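Local coordinates for D-alanyl transferase DltD (PDB 6O93), which probably transfers D-alanine during the D-alanylation of lipoteichoic acid, at the membrane of a Gram-positive bacterium, at residues 11-16 and 32-37; 137-142 and 378-383; 221-226 and 354-359. All coordinates share one frame; numbering follows the deposited sequence.

Contact 1 (11-16 and 32-37); sequences KTLKEA and NKAVAS
Leu13 reaches from helix 10-17 with its two methyls set over the backbone of helix 29-36 at Lys33 and Ala34. CD1 of Leu13 lies 4.1 Å from CG of Lys33 and equally far from CA of Ala34, while Leu13 CD2 meets the CB of Ala34 at 4.2 Å and lies near the backbone N of Ala34. The isobutyl fork therefore rests against one helix turn, held by van der Waals contact alone, since no hydrogen bond joins the two segments. Lys33 offers the aliphatic foot of its chain: CG starts anti to the backbone N, and the bend at the next bond (chi2 65°) turns the ammonium end away from Leu13. Beyond this first shell, Tyr40 of strand 40-44 touches both Leu13 and Ala34, and Phe71 of the neighbouring strand 69-73 touches Ala34 and Ala16. The two helices thus pack together beside the parallel sheet of an SGNH-hydrolase-like alpha/beta fold, and the second leads into strand 40-44, after which Ser46 and Glu48, with Ser104, bind the sodium ion. Ser37 OG donates back to Ala34 O at 2.6 Å, 28° out of the carbonyl plane, and accepts from Lys39 N. On helix 10-17 the side turned from the contact carries a weak salt bridge, 3.4 Å from Lys11 NZ to Glu15 OE2. Thr12 OG1 is hydrogen-bonded to Ser9 OG and Asn6 O, residues just before the helix.

Contact 2 (137-142 and 378-383); sequences LTSGDQ and IDDRFY
Tyr383 packs its phenol against Gly140, and this is the tight half of the contact. Its OH comes to 3.4 Å from the CA of Gly140, and ring atom CE2 of Tyr383 follows at 3.7 Å from the same carbon, the backbone meeting the ring obliquely. With no side chain on Gly140, the hydroxyl can approach the first turn of helix 139-148 so closely; its hydrogen bond goes to Glu281 of helix 272-285, while the ring stacks on Tyr143. Helix 139-148 begins with a capping box: Asp141 N donates to Thr138 OG1 (3.2 Å), and Thr138 N donates to Asp141 OD2 (3.2 Å), a carboxylate whose other oxygen takes Trp130 NE1. The other half is looser and partly exposed. Ser139 OG stands 3.5 Å from Asp380 OD2 without a direct bond; a water lies near both, its link to the serine weak and its very short approach to the aspartate doubtful. Just before Asp380, an Asx turn at Asp379 starts the 3-10 turn 380-383: OD1 accepts the backbone N of Arg381. The guanidinium of Arg381 grips the carboxylate of Asp379 side-on, NE to OD1 and NH2 to OD2 (2.7 Å), the latter oxygen in the guanidinium plane.

Contact 3 (221-226 and 354-359); sequences NELDQL and GWLAVD
The peptide group joining Leu223 to Asp224 has one face covered by Leu356, whose CD2 stands above it: Leu356 CD2 is 3.7 Å from Leu223 C and 3.4 Å from Asp224 N. The carboxylate of Asp224 is the second flat group here, and the same methyl of Leu356, CD2, lies obliquely off its plane, 3.8 Å from OD1 of Asp224. The charge of Asp224 is met by Arg353, the residue just before segment 354-359: OD1 makes a salt bridge to NE of that arginine, so one arm of this aspartate also fastens helix 220-233 to helix 352-367. Leu356 alone makes the contact from its segment, against helix 220-233. Its other methyl, CD1, touches the CB of Leu223 at 3.8 Å and the CD1 of Leu223 at 4.0 Å, the two leucine side chains running across each other at about a right angle. CG of Leu356 extends anti to the backbone N (chi1 -179°), which carries both methyls out from its own helix toward residues 223 and 224. Helix 352-367 is the last long helix of the SGNH-hydrolase-like domain, and contact 3 joins it at Leu356 to helix 220-233, which lies in the long connection between strands 98-102 and 289-294. The surroundings are largely apolar: Leu60 of helix 57-63 touches Leu356, whereas Leu214 and Tyr218, both in the loop leading into helix 220-233, touch Leu223. Helix 352-367 thus also lies against helix 57-63, where Leu60 meets Asp359 as well.

In the fold
From the N terminus, contact 1 closes first: its segments are separated by 15 residues, and the loop joins helices 10-17 and 29-36 before the first strand, 40-44, begins. Contact 2 opens later, at helix 139-148, and closes only at 378-383, after helix 352-367, spanning 235 residues. Contact 3 is nested inside that span, joining helix 220-233 to helix 352-367; none of the three loops cross. Contacts 2 and 3 lie on opposite sides of the chain's centre, their centres about 39 Å apart, whereas contact 1 is about 27 Å, centre to centre, from contact 3. Contact 1 ties two helices beside strand 40-44; contact 2 ties a helix to the turn 378-383, and contact 3 ties helix to helix.

Contact 1 (11-16 and 32-37)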
ATOM      1  N   LYS A  11      11.643  11.378  17.808  1.00 31.01           N
ATOM      2  CA  LYS A  11      10.871  10.329  18.465  1.00 30.66           C
ATOM      3  C   LYS A  11       9.483  10.186  17.846  1.00 27.01           C
ATOM      4  O   LYS A  11       8.977   9.067  17.696  1.00 25.49           O
ATOM      5  CB  LYS A  11      10.779  10.622  19.965  1.00 33.43           C
ATOM      6  CG  LYS A  11       9.721   9.827  20.721  1.00 36.07           C
ATOM      7  CD  LYS A  11       9.938   8.320  20.634  1.00 38.39           C
ATOM      8  CE  LYS A  11      11.127   7.869  21.462  1.00 42.48           C
ATOM      9  NZ  LYS A  11      11.080   6.404  21.726  1.00 45.63           N
ATOM     10  N   THR A  12       8.849  11.303  17.478  1.00 24.24           N
ATOM     11  CA  THR A  12       7.517  11.233  16.883  1.00 21.84           C
ATOM     12  C   THR A  12       7.546  10.475  15.560  1.00 21.68           C
ATOM     13  O   THR A  12       6.710   9.596  15.315  1.00 20.57           O
ATOM     14  CB  THR A  12       6.949  12.639  16.683  1.00 21.08           C
ATOM     15  OG1 THR A  12       6.716  13.254  17.956  1.00 22.00           O
ATOM     16  CG2 THR A  12       5.633  12.581  15.911  1.00 20.34           C
ATOM     17  N   LEU A  13       8.504  10.803  14.689  1.00 22.46           N
ATOM     18  CA  LEU A  13       8.608  10.102  13.413  1.00 23.60           C
ATOM     19  C   LEU A  13       8.878   8.617  13.625  1.00 23.75           C
ATOM     20  O   LEU A  13       8.291   7.768  12.942  1.00 23.98           O
ATOM     21  CB  LEU A  13       9.705  10.730  12.553  1.00 25.68           C
ATOM     22  CG  LEU A  13       9.569  12.228  12.257  1.00 27.11           C
ATOM     23  CD1 LEU A  13      10.697  12.701  11.354  1.00 28.48           C
ATOM     24  CD2 LEU A  13       8.218  12.549  11.636  1.00 25.95           C
ATOM     25  N   LYS A  14       9.759   8.282  14.570  1.00 22.77           N
ATOM     26  CA  LYS A  14      10.040   6.878  14.852  1.00 23.30           C
ATOM     27  C   LYS A  14       8.793   6.154  15.344  1.00 23.49           C
ATOM     28  O   LYS A  14       8.496   5.038  14.899  1.00 23.72           O
ATOM     29  CB  LYS A  14      11.164   6.765  15.880  1.00 25.31           C
ATOM     30  CG  LYS A  14      11.472   5.335  16.301  1.00 26.20           C
ATOM     31  CD  LYS A  14      12.688   5.268  17.209  1.00 28.05           C
ATOM     32  CE  LYS A  14      13.036   3.829  17.549  1.00 30.45           C
ATOM     33  NZ  LYS A  14      14.289   3.727  18.343  1.00 33.88           N
ATOM     34  N   GLU A  15       8.048   6.774  16.262  1.00 23.07           N
ATOM     35  CA  GLU A  15       6.854   6.138  16.805  1.00 23.08           C
ATOM     36  C   GLU A  15       5.777   5.976  15.741  1.00 21.66           C
ATOM     37  O   GLU A  15       5.077   4.956  15.709  1.00 21.30           O
ATOM     38  CB  GLU A  15       6.321   6.954  17.982  1.00 24.01           C
ATOM     39  CG  GLU A  15       7.236   6.935  19.193  1.00 26.89           C
ATOM     40  CD  GLU A  15       7.194   5.613  19.925  1.00 29.79           C
ATOM     41  OE1 GLU A  15       6.086   5.055  20.080  1.00 30.34           O
ATOM     42  OE2 GLU A  15       8.266   5.126  20.343  1.00 32.31           O
ATOM     43  N   ALA A  16       5.628   6.967  14.863  1.00 21.44           N
ATOM     44  CA  ALA A  16       4.597   6.916  13.832  1.00 20.76           C
ATOM     45  C   ALA A  16       4.939   5.960  12.695  1.00 19.16           C
ATOM     46  O   ALA A  16       4.029   5.506  11.992  1.00 18.03           O
ATOM     47  CB  ALA A  16       4.359   8.314  13.264  1.00 20.08           C
ATOM     48  N   ASN A  32       5.066  13.414   5.593  1.00 15.94           N
ATOM     49  CA  ASN A  32       5.921  14.130   4.650  1.00 17.24           C
ATOM     50  C   ASN A  32       7.291  14.408   5.252  1.00 19.19           C
ATOM     51  O   ASN A  32       8.313  14.279   4.568  1.00 20.18           O
ATOM     52  CB  ASN A  32       5.255  15.437   4.218  1.00 16.58           C
ATOM     53  CG  ASN A  32       3.993  15.207   3.409  1.00 15.98           C
ATOM     54  OD1 ASN A  32       3.576  14.065   3.189  1.00 14.74           O
ATOM     55  ND2 ASN A  32       3.378  16.294   2.960  1.00 14.53           N
ATOM     56  N   LYS A  33       7.335  14.798   6.527  1.00 20.06           N
ATOM     57  CA  LYS A  33       8.616  15.050   7.176  1.00 21.06           C
ATOM     58  C   LYS A  33       9.454  13.780   7.241  1.00 19.15           C
ATOM     59  O   LYS A  33      10.665  13.813   6.999  1.00 19.87           O
ATOM     60  CB  LYS A  33       8.386  15.617   8.578  1.00 23.17           C
ATOM     61  CG  LYS A  33       9.658  16.046   9.303  1.00 26.78           C
ATOM     62  CD  LYS A  33      10.335  17.218   8.605  1.00 30.61           C
ATOM     63  CE  LYS A  33      11.521  17.737   9.404  1.00 35.19           C
ATOM     64  NZ  LYS A  33      12.198  18.873   8.716  1.00 37.77           N
ATOM     65  N   ALA A  34       8.823  12.647   7.554  1.00 18.40           N
ATOM     66  CA  ALA A  34       9.555  11.387   7.651  1.00 18.55           C
ATOM     67  C   ALA A  34      10.183  11.011   6.314  1.00 18.79           C
ATOM     68  O   ALA A  34      11.355  10.616   6.252  1.00 19.01           O
ATOM     69  CB  ALA A  34       8.621  10.279   8.137  1.00 17.41           C
ATOM     70  N   VAL A  35       9.415  11.124   5.229  1.00 18.33           N
ATOM     71  CA  VAL A  35       9.928  10.753   3.914  1.00 17.79           C
ATOM     72  C   VAL A  35      10.952  11.772   3.429  1.00 17.58           C
ATOM     73  O   VAL A  35      11.958  11.410   2.804  1.00 18.72           O
ATOM     74  CB  VAL A  35       8.763  10.596   2.917  1.00 18.18           C
ATOM     75  CG1 VAL A  35       9.285  10.346   1.512  1.00 18.78           C
ATOM     76  CG2 VAL A  35       7.847   9.464   3.353  1.00 18.32           C
ATOM     77  N   ALA A  36      10.724  13.057   3.714  1.00 16.83           N
ATOM     78  CA  ALA A  36      11.664  14.088   3.282  1.00 18.67           C
ATOM     79  C   ALA A  36      13.024  13.927   3.950  1.00 20.20           C
ATOM     80  O   ALA A  36      14.040  14.365   3.398  1.00 20.36           O
ATOM     81  CB  ALA A  36      11.096  15.477   3.577  1.00 18.58           C
ATOM     82  N   SER A  37      13.066  13.305   5.132  1.00 22.09           N
ATOM     83  CA  SER A  37      14.328  13.140   5.843  1.00 25.77           C
ATOM     84  C   SER A  37      15.268  12.173   5.139  1.00 26.53           C
ATOM     85  O   SER A  37      16.477  12.214   5.390  1.00 27.83           O
ATOM     86  CB  SER A  37      14.075  12.650   7.271  1.00 27.15           C
ATOM     87  OG  SER A  37      13.687  11.286   7.281  1.00 27.54           O
TER

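Contact 2 (137-142 and 378-383)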
ATOM      1  N   LEU A 137      -2.601  20.909 -16.355  1.00 39.37           N
ATOM      2  CA  LEU A 137      -3.461  19.736 -16.344  1.00 37.61           C
ATOM      3  C   LEU A 137      -2.783  18.576 -17.062  1.00 36.51           C
ATOM      4  O   LEU A 137      -2.246  18.746 -18.161  1.00 37.45           O
ATOM      5  CB  LEU A 137      -4.799  20.062 -17.006  1.00 38.58           C
ATOM      6  CG  LEU A 137      -5.945  19.083 -16.768  1.00 38.46           C
ATOM      7  CD1 LEU A 137      -6.302  19.024 -15.290  1.00 38.08           C
ATOM      8  CD2 LEU A 137      -7.151  19.489 -17.599  1.00 39.02           C
ATOM      9  N   THR A 138      -2.812  17.403 -16.439  1.00 35.09           N
ATOM     10  CA  THR A 138      -2.298  16.181 -17.035  1.00 35.20           C
ATOM     11  C   THR A 138      -3.425  15.164 -17.164  1.00 34.43           C
ATOM     12  O   THR A 138      -4.484  15.295 -16.540  1.00 33.24           O
ATOM     13  CB  THR A 138      -1.161  15.576 -16.202  1.00 34.94           C
ATOM     14  OG1 THR A 138      -1.684  15.091 -14.957  1.00 33.96           O
ATOM     15  CG2 THR A 138      -0.080  16.613 -15.927  1.00 36.21           C
ATOM     16  N   SER A 139      -3.185  14.140 -17.987  1.00 34.01           N
ATOM     17  CA  SER A 139      -4.155  13.057 -18.119  1.00 32.86           C
ATOM     18  C   SER A 139      -4.400  12.378 -16.779  1.00 29.13           C
ATOM     19  O   SER A 139      -5.531  11.979 -16.473  1.00 29.15           O
ATOM     20  CB  SER A 139      -3.673  12.040 -19.154  1.00 34.75           C
ATOM     21  OG  SER A 139      -3.798  12.555 -20.467  1.00 37.03           O
ATOM     22  N   GLY A 140      -3.353  12.236 -15.965  1.00 26.07           N
ATOM     23  CA  GLY A 140      -3.530  11.660 -14.643  1.00 25.08           C
ATOM     24  C   GLY A 140      -4.487  12.462 -13.783  1.00 24.25           C
ATOM     25  O   GLY A 140      -5.307  11.896 -13.057  1.00 23.99           O
ATOM     26  N   ASP A 141      -4.397  13.793 -13.852  1.00 24.31           N
ATOM     27  CA  ASP A 141      -5.320  14.634 -13.098  1.00 22.69           C
ATOM     28  C   ASP A 141      -6.754  14.410 -13.550  1.00 21.95           C
ATOM     29  O   ASP A 141      -7.680  14.398 -12.728  1.00 21.07           O
ATOM     30  CB  ASP A 141      -4.941  16.106 -13.258  1.00 23.75           C
ATOM     31  CG  ASP A 141      -3.626  16.441 -12.595  1.00 23.92           C
ATOM     32  OD1 ASP A 141      -3.386  15.957 -11.471  1.00 24.09           O
ATOM     33  OD2 ASP A 141      -2.832  17.187 -13.200  1.00 25.15           O
ATOM     34  N   GLN A 142      -6.959  14.229 -14.856  1.00 22.70           N
ATOM     35  CA  GLN A 142      -8.304  14.005 -15.370  1.00 23.40           C
ATOM     36  C   GLN A 142      -8.815  12.624 -14.987  1.00 22.65           C
ATOM     37  O   GLN A 142     -10.010  12.453 -14.719  1.00 23.21           O
ATOM     38  CB  GLN A 142      -8.321  14.186 -16.887  1.00 25.49           C
ATOM     39  CG  GLN A 142      -7.839  15.553 -17.338  1.00 27.81           C
ATOM     40  CD  GLN A 142      -8.023  15.775 -18.825  1.00 30.22           C
ATOM     41  OE1 GLN A 142      -7.152  15.437 -19.629  1.00 31.95           O
ATOM     42  NE2 GLN A 142      -9.161  16.348 -19.199  1.00 29.77           N
ATOM     43  N   ILE A 378       5.982   6.364 -19.077  1.00 26.08           N
ATOM     44  CA  ILE A 378       4.576   6.287 -18.705  1.00 25.12           C
ATOM     45  C   ILE A 378       3.717   6.333 -19.957  1.00 24.70           C
ATOM     46  O   ILE A 378       3.933   7.160 -20.852  1.00 26.07           O
ATOM     47  CB  ILE A 378       4.219   7.424 -17.736  1.00 25.00           C
ATOM     48  CG1 ILE A 378       4.931   7.231 -16.395  1.00 24.65           C
ATOM     49  CG2 ILE A 378       2.712   7.500 -17.535  1.00 24.50           C
ATOM     50  CD1 ILE A 378       4.481   6.003 -15.614  1.00 23.68           C
ATOM     51  N   ASP A 379       2.736   5.438 -20.023  1.00 23.81           N
ATOM     52  CA  ASP A 379       1.798   5.355 -21.139  1.00 23.90           C
ATOM     53  C   ASP A 379       0.398   5.572 -20.579  1.00 22.41           C
ATOM     54  O   ASP A 379      -0.130   4.709 -19.870  1.00 22.03           O
ATOM     55  CB  ASP A 379       1.914   4.004 -21.847  1.00 23.71           C
ATOM     56  CG  ASP A 379       1.152   3.959 -23.156  1.00 24.64           C
ATOM     57  OD1 ASP A 379       0.168   4.715 -23.305  1.00 25.11           O
ATOM     58  OD2 ASP A 379       1.537   3.164 -24.038  1.00 24.67           O
ATOM     59  N   ASP A 380      -0.197   6.727 -20.889  1.00 23.33           N
ATOM     60  CA  ASP A 380      -1.504   7.071 -20.338  1.00 24.72           C
ATOM     61  C   ASP A 380      -2.586   6.079 -20.737  1.00 23.73           C
ATOM     62  O   ASP A 380      -3.635   6.030 -20.086  1.00 24.01           O
ATOM     63  CB  ASP A 380      -1.919   8.474 -20.788  1.00 28.24           C
ATOM     64  CG  ASP A 380      -1.031   9.557 -20.219  1.00 31.40           C
ATOM     65  OD1 ASP A 380      -0.484   9.365 -19.110  1.00 31.54           O
ATOM     66  OD2 ASP A 380      -0.881  10.605 -20.883  1.00 33.62           O
ATOM     67  N   ARG A 381      -2.360   5.290 -21.789  1.00 23.03           N
ATOM     68  CA  ARG A 381      -3.380   4.356 -22.247  1.00 22.83           C
ATOM     69  C   ARG A 381      -3.670   3.268 -21.220  1.00 20.83           C
ATOM     70  O   ARG A 381      -4.696   2.588 -21.331  1.00 19.86           O
ATOM     71  CB  ARG A 381      -2.949   3.748 -23.581  1.00 24.40           C
ATOM     72  CG  ARG A 381      -2.791   4.799 -24.679  1.00 28.37           C
ATOM     73  CD  ARG A 381      -2.268   4.220 -25.980  1.00 32.33           C
ATOM     74  NE  ARG A 381      -0.963   3.584 -25.819  1.00 34.51           N
ATOM     75  CZ  ARG A 381      -0.200   3.174 -26.827  1.00 35.99           C
ATOM     76  NH1 ARG A 381      -0.604   3.338 -28.080  1.00 38.25           N
ATOM     77  NH2 ARG A 381       0.972   2.603 -26.584  1.00 35.51           N
ATOM     78  N   PHE A 382      -2.806   3.096 -20.218  1.00 19.61           N
ATOM     79  CA  PHE A 382      -3.098   2.173 -19.128  1.00 19.79           C
ATOM     80  C   PHE A 382      -4.212   2.676 -18.214  1.00 20.72           C
ATOM     81  O   PHE A 382      -4.659   1.923 -17.342  1.00 21.51           O
ATOM     82  CB  PHE A 382      -1.835   1.908 -18.306  1.00 19.94           C
ATOM     83  CG  PHE A 382      -0.872   0.948 -18.959  1.00 20.24           C
ATOM     84  CD1 PHE A 382      -1.131  -0.413 -18.971  1.00 20.23           C
ATOM     85  CD2 PHE A 382       0.296   1.406 -19.553  1.00 20.34           C
ATOM     86  CE1 PHE A 382      -0.250  -1.300 -19.568  1.00 19.75           C
ATOM     87  CE2 PHE A 382       1.182   0.522 -20.152  1.00 20.11           C
ATOM     88  CZ  PHE A 382       0.909  -0.830 -20.158  1.00 19.29           C
ATOM     89  N   TYR A 383      -4.663   3.923 -18.385  1.00 20.13           N
ATOM     90  CA  TYR A 383      -5.838   4.415 -17.676  1.00 20.68           C
ATOM     91  C   TYR A 383      -7.143   3.922 -18.286  1.00 21.04           C
ATOM     92  O   TYR A 383      -8.184   3.981 -17.622  1.00 21.73           O
ATOM     93  CB  TYR A 383      -5.862   5.948 -17.679  1.00 20.77           C
ATOM     94  CG  TYR A 383      -4.918   6.628 -16.709  1.00 20.68           C
ATOM     95  CD1 TYR A 383      -4.861   6.250 -15.374  1.00 20.19           C
ATOM     96  CD2 TYR A 383      -4.096   7.666 -17.132  1.00 21.26           C
ATOM     97  CE1 TYR A 383      -4.005   6.885 -14.488  1.00 20.24           C
ATOM     98  CE2 TYR A 383      -3.239   8.302 -16.258  1.00 21.32           C
ATOM     99  CZ  TYR A 383      -3.197   7.908 -14.938  1.00 20.79           C
ATOM    100  OH  TYR A 383      -2.344   8.539 -14.066  1.00 21.80           O
TER
HETATM  101  O   HOH W   1      -1.937  11.282 -22.953  1.00 42.03           O

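Contact 3 (221-226 and 354-359)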
ATOM      1  N   ASN A 221      19.808 -17.535   6.047  1.00 34.15           N
ATOM      2  CA  ASN A 221      19.488 -18.950   6.215  1.00 36.07           C
ATOM      3  C   ASN A 221      19.159 -19.276   7.667  1.00 35.87           C
ATOM      4  O   ASN A 221      18.220 -20.034   7.942  1.00 36.45           O
ATOM      5  CB  ASN A 221      20.647 -19.811   5.715  1.00 39.17           C
ATOM      6  CG  ASN A 221      20.808 -19.750   4.206  1.00 40.14           C
ATOM      7  OD1 ASN A 221      19.859 -19.438   3.484  1.00 38.83           O
ATOM      8  ND2 ASN A 221      22.008 -20.047   3.724  1.00 41.47           N
ATOM      9  N   GLU A 222      19.913 -18.710   8.610  1.00 35.57           N
ATOM     10  CA  GLU A 222      19.589 -18.891  10.021  1.00 34.56           C
ATOM     11  C   GLU A 222      18.197 -18.352  10.326  1.00 33.10           C
ATOM     12  O   GLU A 222      17.392 -19.012  10.994  1.00 33.85           O
ATOM     13  CB  GLU A 222      20.639 -18.199  10.892  1.00 35.01           C
ATOM     14  CG  GLU A 222      20.440 -18.392  12.392  1.00 36.46           C
ATOM     15  CD  GLU A 222      21.423 -17.582  13.222  1.00 37.57           C
ATOM     16  OE1 GLU A 222      22.139 -16.735  12.645  1.00 36.42           O
ATOM     17  OE2 GLU A 222      21.479 -17.789  14.452  1.00 38.70           O
ATOM     18  N   LEU A 223      17.894 -17.150   9.832  1.00 30.91           N
ATOM     19  CA  LEU A 223      16.588 -16.548  10.080  1.00 30.57           C
ATOM     20  C   LEU A 223      15.473 -17.343   9.410  1.00 30.09           C
ATOM     21  O   LEU A 223      14.391 -17.511   9.987  1.00 29.26           O
ATOM     22  CB  LEU A 223      16.583 -15.100   9.590  1.00 29.24           C
ATOM     23  CG  LEU A 223      17.523 -14.151  10.338  1.00 29.10           C
ATOM     24  CD1 LEU A 223      17.744 -12.872   9.547  1.00 28.04           C
ATOM     25  CD2 LEU A 223      16.975 -13.832  11.721  1.00 29.37           C
ATOM     26  N   ASP A 224      15.712 -17.833   8.191  1.00 30.25           N
ATOM     27  CA  ASP A 224      14.687 -18.597   7.486  1.00 30.45           C
ATOM     28  C   ASP A 224      14.299 -19.841   8.275  1.00 32.55           C
ATOM     29  O   ASP A 224      13.109 -20.148   8.421  1.00 31.46           O
ATOM     30  CB  ASP A 224      15.185 -18.979   6.091  1.00 29.83           C
ATOM     31  CG  ASP A 224      14.051 -19.226   5.106  1.00 30.12           C
ATOM     32  OD1 ASP A 224      12.937 -18.709   5.326  1.00 28.11           O
ATOM     33  OD2 ASP A 224      14.276 -19.941   4.106  1.00 31.55           O
ATOM     34  N   GLN A 225      15.292 -20.566   8.797  1.00 36.10           N
ATOM     35  CA  GLN A 225      15.009 -21.735   9.622  1.00 40.49           C
ATOM     36  C   GLN A 225      14.319 -21.341  10.921  1.00 37.85           C
ATOM     37  O   GLN A 225      13.384 -22.017  11.365  1.00 38.40           O
ATOM     38  CB  GLN A 225      16.304 -22.493   9.914  1.00 46.99           C
ATOM     39  CG  GLN A 225      16.944 -23.126   8.687  1.00 52.14           C
ATOM     40  CD  GLN A 225      18.299 -23.742   8.986  1.00 58.56           C
ATOM     41  OE1 GLN A 225      18.994 -23.324   9.914  1.00 60.47           O
ATOM     42  NE2 GLN A 225      18.681 -24.743   8.199  1.00 61.50           N
ATOM     43  N   LEU A 226      14.767 -20.251  11.549  1.00 35.63           N
ATOM     44  CA  LEU A 226      14.143 -19.803  12.790  1.00 34.71           C
ATOM     45  C   LEU A 226      12.691 -19.400  12.558  1.00 33.15           C
ATOM     46  O   LEU A 226      11.828 -19.637  13.412  1.00 34.01           O
ATOM     47  CB  LEU A 226      14.937 -18.638  13.382  1.00 34.09           C
ATOM     48  CG  LEU A 226      14.418 -18.065  14.703  1.00 34.78           C
ATOM     49  CD1 LEU A 226      14.544 -19.090  15.819  1.00 37.59           C
ATOM     50  CD2 LEU A 226      15.159 -16.787  15.060  1.00 34.61           C
ATOM     51  N   GLY A 354       7.535 -15.012   4.622  1.00 24.82           N
ATOM     52  CA  GLY A 354       7.239 -14.095   3.533  1.00 22.42           C
ATOM     53  C   GLY A 354       7.877 -12.734   3.738  1.00 20.70           C
ATOM     54  O   GLY A 354       8.512 -12.186   2.831  1.00 19.25           O
ATOM     55  N   TRP A 355       7.719 -12.168   4.935  1.00 21.37           N
ATOM     56  CA  TRP A 355       8.332 -10.874   5.219  1.00 21.55           C
ATOM     57  C   TRP A 355       9.853 -10.967   5.202  1.00 21.17           C
ATOM     58  O   TRP A 355      10.530 -10.039   4.744  1.00 21.05           O
ATOM     59  CB  TRP A 355       7.841 -10.342   6.563  1.00 21.98           C
ATOM     60  CG  TRP A 355       6.513  -9.663   6.474  1.00 21.97           C
ATOM     61  CD1 TRP A 355       5.359 -10.032   7.100  1.00 22.33           C
ATOM     62  CD2 TRP A 355       6.198  -8.496   5.704  1.00 20.76           C
ATOM     63  NE1 TRP A 355       4.344  -9.163   6.772  1.00 21.29           N
ATOM     64  CE2 TRP A 355       4.835  -8.211   5.916  1.00 20.34           C
ATOM     65  CE3 TRP A 355       6.937  -7.663   4.858  1.00 19.77           C
ATOM     66  CZ2 TRP A 355       4.196  -7.131   5.315  1.00 19.46           C
ATOM     67  CZ3 TRP A 355       6.301  -6.588   4.263  1.00 19.99           C
ATOM     68  CH2 TRP A 355       4.944  -6.333   4.494  1.00 19.65           C
ATOM     69  N   LEU A 356      10.411 -12.075   5.697  1.00 21.14           N
ATOM     70  CA  LEU A 356      11.856 -12.264   5.624  1.00 21.91           C
ATOM     71  C   LEU A 356      12.338 -12.207   4.181  1.00 24.02           C
ATOM     72  O   LEU A 356      13.348 -11.560   3.880  1.00 23.85           O
ATOM     73  CB  LEU A 356      12.249 -13.597   6.264  1.00 21.23           C
ATOM     74  CG  LEU A 356      13.750 -13.903   6.281  1.00 21.57           C
ATOM     75  CD1 LEU A 356      14.485 -12.948   7.220  1.00 22.16           C
ATOM     76  CD2 LEU A 356      14.007 -15.351   6.669  1.00 22.50           C
ATOM     77  N   ALA A 357      11.629 -12.885   3.274  1.00 25.36           N
ATOM     78  CA  ALA A 357      11.994 -12.838   1.863  1.00 25.16           C
ATOM     79  C   ALA A 357      11.842 -11.431   1.303  1.00 23.96           C
ATOM     80  O   ALA A 357      12.713 -10.947   0.569  1.00 24.63           O
ATOM     81  CB  ALA A 357      11.143 -13.829   1.067  1.00 25.59           C
ATOM     82  N   VAL A 358      10.740 -10.755   1.638  1.00 22.46           N
ATOM     83  CA  VAL A 358      10.551  -9.378   1.187  1.00 20.80           C
ATOM     84  C   VAL A 358      11.645  -8.485   1.753  1.00 20.34           C
ATOM     85  O   VAL A 358      12.214  -7.646   1.044  1.00 19.80           O
ATOM     86  CB  VAL A 358       9.150  -8.873   1.581  1.00 19.72           C
ATOM     87  CG1 VAL A 358       9.044  -7.373   1.357  1.00 19.05           C
ATOM     88  CG2 VAL A 358       8.077  -9.607   0.792  1.00 19.04           C
ATOM     89  N   ASP A 359      11.961  -8.656   3.038  1.00 21.11           N
ATOM     90  CA  ASP A 359      12.987  -7.832   3.670  1.00 22.51           C
ATOM     91  C   ASP A 359      14.318  -7.934   2.933  1.00 23.21           C
ATOM     92  O   ASP A 359      15.022  -6.931   2.768  1.00 23.64           O
ATOM     93  CB  ASP A 359      13.159  -8.246   5.132  1.00 23.38           C
ATOM     94  CG  ASP A 359      14.222  -7.437   5.840  1.00 23.91           C
ATOM     95  OD1 ASP A 359      13.928  -6.288   6.238  1.00 23.87           O
ATOM     96  OD2 ASP A 359      15.352  -7.948   5.989  1.00 22.65           O
TER